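Local coordinates for protein mRNA nuclease HepT (Shewanella oneidensis MR-1, PDB 6M6U) that cleaves mRNA, probably endonucleolytically, as the bacteriostatic toxin of a type VII toxin-antitoxin system, and is neutralised mostly through tri-AMPylation by its antitoxin MntA, at residues C46-A49 with C50-I53; S69-S72 with F73-L76; L120-F123 with E124-I127. One frame throughout, in Å; residues are numbered along the deposited sequence.

Interaction 1: residues C46-A49 with C50-I53; sequences CCEA and CIDI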
loop_
_atom_site.group_PDB
_atom_site.type_symbol
_atom_site.label_atom_id
_atom_site.label_comp_id
_atom_site.label_asym_id
_atom_site.label_seq_id
_atom_site.Cartn_x
_atom_site.Cartn_y
_atom_site.Cartn_z
ATOM N N CYS B 46 -20.596 43.156 14.416
ATOM C CA CYS B 46 -21.360 42.944 15.643
ATOM C C CYS B 46 -21.841 41.504 15.750
ATOM O O CYS B 46 -21.751 40.891 16.820
ATOM C CB CYS B 46 -22.552 43.900 15.704
ATOM S SG CYS B 46 -22.149 45.606 16.114
ATOM N N CYS B 47 -22.370 40.952 14.655
ATOM C CA CYS B 47 -22.860 39.579 14.685
ATOM C C CYS B 47 -21.726 38.596 14.941
ATOM O O CYS B 47 -21.872 37.667 15.743
ATOM C CB CYS B 47 -23.574 39.241 13.376
ATOM S SG CYS B 47 -25.189 40.020 13.181
ATOM N N GLU B 48 -20.583 38.790 14.278
ATOM C CA GLU B 48 -19.467 37.870 14.465
ATOM C C GLU B 48 -18.918 37.954 15.881
ATOM O O GLU B 48 -18.518 36.937 16.458
ATOM C CB GLU B 48 -18.373 38.147 13.437
ATOM C CG GLU B 48 -18.726 37.664 12.039
ATOM C CD GLU B 48 -18.886 36.153 11.970
ATOM O OE1 GLU B 48 -18.099 35.432 12.625
ATOM O OE2 GLU B 48 -19.809 35.685 11.269
ATOM N N ALA B 49 -18.904 39.151 16.467
ATOM C CA ALA B 49 -18.462 39.270 17.851
ATOM C C ALA B 49 -19.430 38.568 18.799
ATOM O O ALA B 49 -19.002 37.922 19.764
ATOM C CB ALA B 49 -18.295 40.740 18.226
ATOM N N CYS B 50 -20.737 38.663 18.531
ATOM C CA CYS B 50 -21.711 37.943 19.349
ATOM C C CYS B 50 -21.578 36.439 19.172
ATOM O O CYS B 50 -21.667 35.682 20.145
ATOM C CB CYS B 50 -23.129 38.383 18.999
ATOM S SG CYS B 50 -23.580 40.023 19.593
ATOM N N ILE B 51 -21.383 35.989 17.930
ATOM C CA ILE B 51 -21.249 34.565 17.660
ATOM C C ILE B 51 -19.984 34.013 18.308
ATOM O O ILE B 51 -19.985 32.901 18.851
ATOM C CB ILE B 51 -21.277 34.319 16.141
ATOM C CG1 ILE B 51 -22.674 34.630 15.595
ATOM C CG2 ILE B 51 -20.869 32.883 15.808
ATOM C CD1 ILE B 51 -22.724 34.775 14.097
ATOM N N ASP B 52 -18.892 34.784 18.281
ATOM C CA ASP B 52 -17.654 34.320 18.899
ATOM C C ASP B 52 -17.824 34.142 20.401
ATOM O O ASP B 52 -17.286 33.195 20.984
ATOM C CB ASP B 52 -16.512 35.292 18.603
ATOM C CG ASP B 52 -16.071 35.258 17.148
ATOM O OD1 ASP B 52 -16.516 34.356 16.401
ATOM O OD2 ASP B 52 -15.272 36.136 16.754
ATOM N N ILE B 53 -18.564 35.047 21.047
ATOM C CA ILE B 53 -18.881 34.884 22.463
ATOM C C ILE B 53 -19.659 33.594 22.684
ATOM O O ILE B 53 -19.349 32.802 23.582
ATOM C CB ILE B 53 -19.669 36.103 22.980
ATOM C CG1 ILE B 53 -18.768 37.336 23.057
ATOM C CG2 ILE B 53 -20.319 35.799 24.323
ATOM C CD1 ILE B 53 -19.538 38.635 23.075
#

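Interaction 2: residues S69-S72 with F73-L76; sequences SRDS and FTLL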
loop_
_atom_site.group_PDB
_atom_site.type_symbol
_atom_site.label_atom_id
_atom_site.label_comp_id
_atom_site.label_asym_id
_atom_site.label_seq_id
_atom_site.Cartn_x
_atom_site.Cartn_y
_atom_site.Cartn_z
ATOM N N SER B 69 -23.963 28.985 13.390
ATOM C CA SER B 69 -23.862 30.189 14.204
ATOM C C SER B 69 -25.143 30.424 15.002
ATOM O O SER B 69 -25.088 30.789 16.181
ATOM C CB SER B 69 -23.535 31.390 13.318
ATOM O OG SER B 69 -24.329 31.399 12.145
ATOM N N ARG B 70 -26.306 30.191 14.383
ATOM C CA ARG B 70 -27.571 30.353 15.096
ATOM C C ARG B 70 -27.752 29.283 16.158
ATOM O O ARG B 70 -28.202 29.575 17.272
ATOM C CB ARG B 70 -28.744 30.305 14.122
ATOM C CG ARG B 70 -28.866 31.502 13.220
ATOM C CD ARG B 70 -28.984 31.028 11.792
ATOM N NE ARG B 70 -29.709 31.972 10.955
ATOM C CZ ARG B 70 -29.762 31.892 9.632
ATOM N NH1 ARG B 70 -29.128 30.914 9.002
ATOM N NH2 ARG B 70 -30.449 32.789 8.937
ATOM N N ASP B 71 -27.434 28.031 15.822
ATOM C CA ASP B 71 -27.493 26.954 16.800
ATOM C C ASP B 71 -26.640 27.249 18.024
ATOM O O ASP B 71 -26.901 26.698 19.101
ATOM C CB ASP B 71 -27.042 25.642 16.157
ATOM C CG ASP B 71 -27.341 24.436 17.025
ATOM O OD1 ASP B 71 -26.463 23.553 17.142
ATOM O OD2 ASP B 71 -28.453 24.356 17.594
ATOM N N SER B 72 -25.629 28.111 17.886
ATOM C CA SER B 72 -24.824 28.495 19.039
ATOM C C SER B 72 -25.617 29.375 19.995
ATOM O O SER B 72 -25.453 29.272 21.216
ATOM C CB SER B 72 -23.556 29.208 18.578
ATOM O OG SER B 72 -22.633 29.317 19.644
ATOM N N PHE B 73 -26.467 30.258 19.462
ATOM C CA PHE B 73 -27.387 30.998 20.322
ATOM C C PHE B 73 -28.457 30.079 20.890
ATOM O O PHE B 73 -28.842 30.214 22.058
ATOM C CB PHE B 73 -28.036 32.152 19.553
ATOM C CG PHE B 73 -27.074 33.221 19.139
ATOM C CD1 PHE B 73 -26.308 33.884 20.082
ATOM C CD2 PHE B 73 -26.940 33.570 17.807
ATOM C CE1 PHE B 73 -25.421 34.873 19.706
ATOM C CE2 PHE B 73 -26.057 34.561 17.423
ATOM C CZ PHE B 73 -25.296 35.215 18.376
ATOM N N THR B 74 -28.952 29.142 20.075
ATOM C CA THR B 74 -29.952 28.193 20.553
ATOM C C THR B 74 -29.447 27.425 21.767
ATOM O O THR B 74 -30.177 27.261 22.751
ATOM C CB THR B 74 -30.342 27.230 19.431
ATOM O OG1 THR B 74 -30.955 27.960 18.362
ATOM C CG2 THR B 74 -31.311 26.178 19.938
ATOM N N LEU B 75 -28.190 26.965 21.728
ATOM C CA LEU B 75 -27.644 26.199 22.846
ATOM C C LEU B 75 -27.529 27.048 24.107
ATOM O O LEU B 75 -27.734 26.549 25.219
ATOM C CB LEU B 75 -26.284 25.605 22.480
ATOM C CG LEU B 75 -26.277 24.459 21.459
ATOM C CD1 LEU B 75 -24.859 23.938 21.244
ATOM C CD2 LEU B 75 -27.194 23.323 21.898
ATOM N N LEU B 76 -27.184 28.331 23.964
ATOM C CA LEU B 76 -27.149 29.211 25.131
ATOM C C LEU B 76 -28.532 29.362 25.750
ATOM O O LEU B 76 -28.665 29.456 26.978
ATOM C CB LEU B 76 -26.594 30.583 24.755
ATOM C CG LEU B 76 -25.163 30.659 24.220
ATOM C CD1 LEU B 76 -24.874 32.071 23.741
ATOM C CD2 LEU B 76 -24.163 30.241 25.293
#

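Interaction 3: residues L120-F123 with E124-I127; sequences LEDF and EQFI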
loop_
_atom_site.group_PDB
_atom_site.type_symbol
_atom_site.label_atom_id
_atom_site.label_comp_id
_atom_site.label_asym_id
_atom_site.label_seq_id
_atom_site.Cartn_x
_atom_site.Cartn_y
_atom_site.Cartn_z
ATOM N N LEU B 120 -30.571 47.530 17.728
ATOM C CA LEU B 120 -29.211 47.575 18.252
ATOM C C LEU B 120 -29.176 47.294 19.748
ATOM O O LEU B 120 -28.119 46.925 20.275
ATOM C CB LEU B 120 -28.568 48.930 17.951
ATOM C CG LEU B 120 -28.369 49.236 16.465
ATOM C CD1 LEU B 120 -27.617 50.545 16.260
ATOM C CD2 LEU B 120 -27.647 48.081 15.777
ATOM N N GLU B 121 -30.313 47.446 20.435
ATOM C CA GLU B 121 -30.386 47.131 21.859
ATOM C C GLU B 121 -30.204 45.641 22.125
ATOM O O GLU B 121 -29.794 45.263 23.227
ATOM C CB GLU B 121 -31.721 47.603 22.436
ATOM C CG GLU B 121 -31.718 49.036 22.957
ATOM C CD GLU B 121 -31.825 50.080 21.856
ATOM O OE1 GLU B 121 -31.827 51.284 22.186
ATOM O OE2 GLU B 121 -31.914 49.703 20.668
ATOM N N ASP B 122 -30.516 44.785 21.145
ATOM C CA ASP B 122 -30.312 43.349 21.323
ATOM C C ASP B 122 -28.842 43.027 21.558
ATOM O O ASP B 122 -28.508 42.225 22.437
ATOM C CB ASP B 122 -30.840 42.581 20.109
ATOM C CG ASP B 122 -32.338 42.743 19.920
ATOM O OD1 ASP B 122 -33.030 43.095 20.899
ATOM O OD2 ASP B 122 -32.824 42.511 18.792
ATOM N N PHE B 123 -27.950 43.649 20.783
ATOM C CA PHE B 123 -26.519 43.501 21.024
ATOM C C PHE B 123 -26.144 43.958 22.427
ATOM O O PHE B 123 -25.367 43.293 23.119
ATOM C CB PHE B 123 -25.726 44.293 19.984
ATOM C CG PHE B 123 -25.854 43.768 18.583
ATOM C CD1 PHE B 123 -25.720 42.414 18.318
ATOM C CD2 PHE B 123 -26.106 44.633 17.527
ATOM C CE1 PHE B 123 -25.833 41.931 17.029
ATOM C CE2 PHE B 123 -26.220 44.156 16.232
ATOM C CZ PHE B 123 -26.085 42.800 15.985
ATOM N N GLU B 124 -26.687 45.099 22.862
ATOM C CA GLU B 124 -26.354 45.626 24.182
ATOM C C GLU B 124 -26.978 44.783 25.286
ATOM O O GLU B 124 -26.364 44.576 26.339
ATOM C CB GLU B 124 -26.801 47.084 24.285
ATOM C CG GLU B 124 -26.428 47.905 23.062
ATOM C CD GLU B 124 -25.951 49.298 23.409
ATOM O OE1 GLU B 124 -26.794 50.214 23.491
ATOM O OE2 GLU B 124 -24.729 49.472 23.605
ATOM N N GLN B 125 -28.194 44.283 25.057
ATOM C CA GLN B 125 -28.814 43.362 26.005
ATOM C C GLN B 125 -28.009 42.071 26.122
ATOM O O GLN B 125 -27.837 41.533 27.223
ATOM C CB GLN B 125 -30.250 43.072 25.567
ATOM C CG GLN B 125 -31.083 42.274 26.555
ATOM C CD GLN B 125 -32.492 42.022 26.046
ATOM O OE1 GLN B 125 -32.990 42.741 25.177
ATOM N NE2 GLN B 125 -33.139 40.991 26.580
ATOM N N PHE B 126 -27.500 41.565 24.996
ATOM C CA PHE B 126 -26.646 40.380 25.021
ATOM C C PHE B 126 -25.349 40.650 25.775
ATOM O O PHE B 126 -24.863 39.789 26.517
ATOM C CB PHE B 126 -26.366 39.930 23.585
ATOM C CG PHE B 126 -25.432 38.763 23.478
ATOM C CD1 PHE B 126 -25.855 37.487 23.805
ATOM C CD2 PHE B 126 -24.138 38.937 23.017
ATOM C CE1 PHE B 126 -24.996 36.407 23.691
ATOM C CE2 PHE B 126 -23.275 37.861 22.902
ATOM C CZ PHE B 126 -23.706 36.594 23.239
ATOM N N ILE B 127 -24.775 41.843 25.598
ATOM C CA ILE B 127 -23.564 42.212 26.328
ATOM C C ILE B 127 -23.818 42.188 27.830
ATOM O O ILE B 127 -23.024 41.642 28.606
ATOM C CB ILE B 127 -23.067 43.596 25.872
ATOM C CG1 ILE B 127 -22.498 43.537 24.456
ATOM C CG2 ILE B 127 -22.046 44.157 26.856
ATOM C CD1 ILE B 127 -21.978 44.868 23.973
#

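Interaction 1: residues C46-A49 with C50-I53
Ile51 folds back over the carbonyl of Cys47 in the middle of helix 33-60, the long helix that passes through the interior of this all-helical HEPN fold. The dense part of the contact is built round such carbonyls. Ile51 N donates to Cys47 O at 2.8 Å, and chi1 of -68° sets CG1 anti to the carbonyl carbon, which lays it over the same oxygen with 3.1 Å between Ile51 CG1 and Cys47 O. Ile53 repeats the pattern two residues on, its CD1 3.4 Å from Ala49 O. Cys50 presents a compact thiol: SG lies 3.4 Å from Cys46 O and also packs against Phe123 and Phe126 of helix 120-131. Ala49, with a single methyl, suits close contact with Ile12 of helix 3-23.

The looser flank carries the acids. Glu48 and Asp52 are one turn apart, and Glu48 OE1 and Asp52 OD1 stand 4.2 Å from each other; as like charges they probably tolerate this because each has its own cation, Arg97 for Glu48 and Lys8 for Asp52. Arg97 is probably an active-site residue. Nor does this flank face solvent: His113 of the antitoxin chain bonds Glu48 OE2, and a second toxin subunit also packs here. The bend at chi2 of Glu48 brings OE2 across the end of the longer branch of Ile51, 4.2 Å from Ile51 CD1.

Interaction 2: residues S69-S72 with F73-L76
Asp71 and Thr74 meet at a slant, the carboxylate end passing beside the branched carbon, with Asp71 OD2 3.9 Å from Thr74 CB. The first torsion of Asp71 (-168°) swings CG to the side of its own carbonyl carbon, so the group reaches along the helix although its root points away from the next turn. Its other oxygen, OD1, accepts the N-H of Gln67. Thr74 turns its two branches to different tasks: CG2 faces the carboxylate, while OG1 is hydrogen-bonded to Lys91 NZ and makes a weak bond of 3.4 Å back to Arg70 O. Arg70 O also takes the N-H of Thr74, at 2.9 Å.

These residues belong to the short amphipathic helix 69-78, which packs against helices 33-60 and 84-102. Its apolar face is formed by Phe73 and Leu76. The Phe73 ring stands obliquely to the preceding turn, CD2 3.7 Å from Ser69 O, and is directed at Leu90. Leu76 lies over the carbonyl of Ser72, with CG 3.3 Å from Ser72 O; that oxygen receives a weak bond from Leu76 N and another from Asn58 ND2. Ser72 is small enough to sit against Ala54, and its buried hydroxyl is bonded to Asn55. On the more open side, Leu75 CG approaches Asp71 O to 3.3 Å.

Interaction 3: residues L120-F123 with E124-I127
Gln125 and Glu121 are joined through their backbones by a short hydrogen bond, Gln125 N to Glu121 O at 2.6 Å. It is one of the i to i+4 bonds that carry helix 120-131 through these two turns. Phe126 N to Asp122 O at 2.8 Å and Ile127 N to Phe123 O at 2.9 Å continue the series, whereas Glu124 N to Leu120 O is weak at 3.5 Å.

The second group consists of carbon atoms resting on carbonyl oxygens, and of the rings they place in the core. Ile127 lays CG1 over the previous turn, 3.2 Å from Phe123 O. The two phenyl rings leave the helix differently: Phe123 has chi1 of -66°, with CG beside its backbone N, while chi1 of 177° carries the ring of Phe126 away from the preceding turn, only its CB staying close, 3.3 Å from Asp122 O. Phe123 packs on Met93 of helix 84-102 and on Ile12 and Ile16 of helix 3-23, and Phe126 on Leu90 of helix 84-102. Large flat rings and a branched aliphatic chain suit this buried face of the bundle.

Polar and charged groups make up the third. Glu124 bends at chi2 and rests its methylene CG 3.4 Å from Leu120 O, leading its carboxylate outward. Glu121 and Glu124 keep their OE1 atoms 5.3 Å apart. Gln125, extended beyond CG, lies on the exposed side. Asp122 is buried, but its OD2 is hydrogen-bonded to His119 ND1.

Glu121 and Glu124, with their charged ends this far apart, probably repel each other only mildly, and the bond with His119 probably helps to pay for burying Asp122.

Overall arrangement
The three contacts follow one another along the chain, with helices 84-102 and 109-118 between the second and third, each within a single helix: 33-60, 69-78 and 120-131. Helix 33-60 is their meeting place. The centre of interaction 1 is about 11 Å from the centres of both others, while interactions 2 and 3 are about 16 Å apart. Ile51 packs on Ser69 and Phe73, Cys46 CB lies 3.7 Å from Phe123 CZ and Ile53 CG2 3.6 Å from Phe126 CZ; Phe73 and Phe126 come together more distantly. One hydrophobic core thus unites the three helices, while the acidic flank of interaction 1 faces Arg97, the antitoxin and a second toxin subunit.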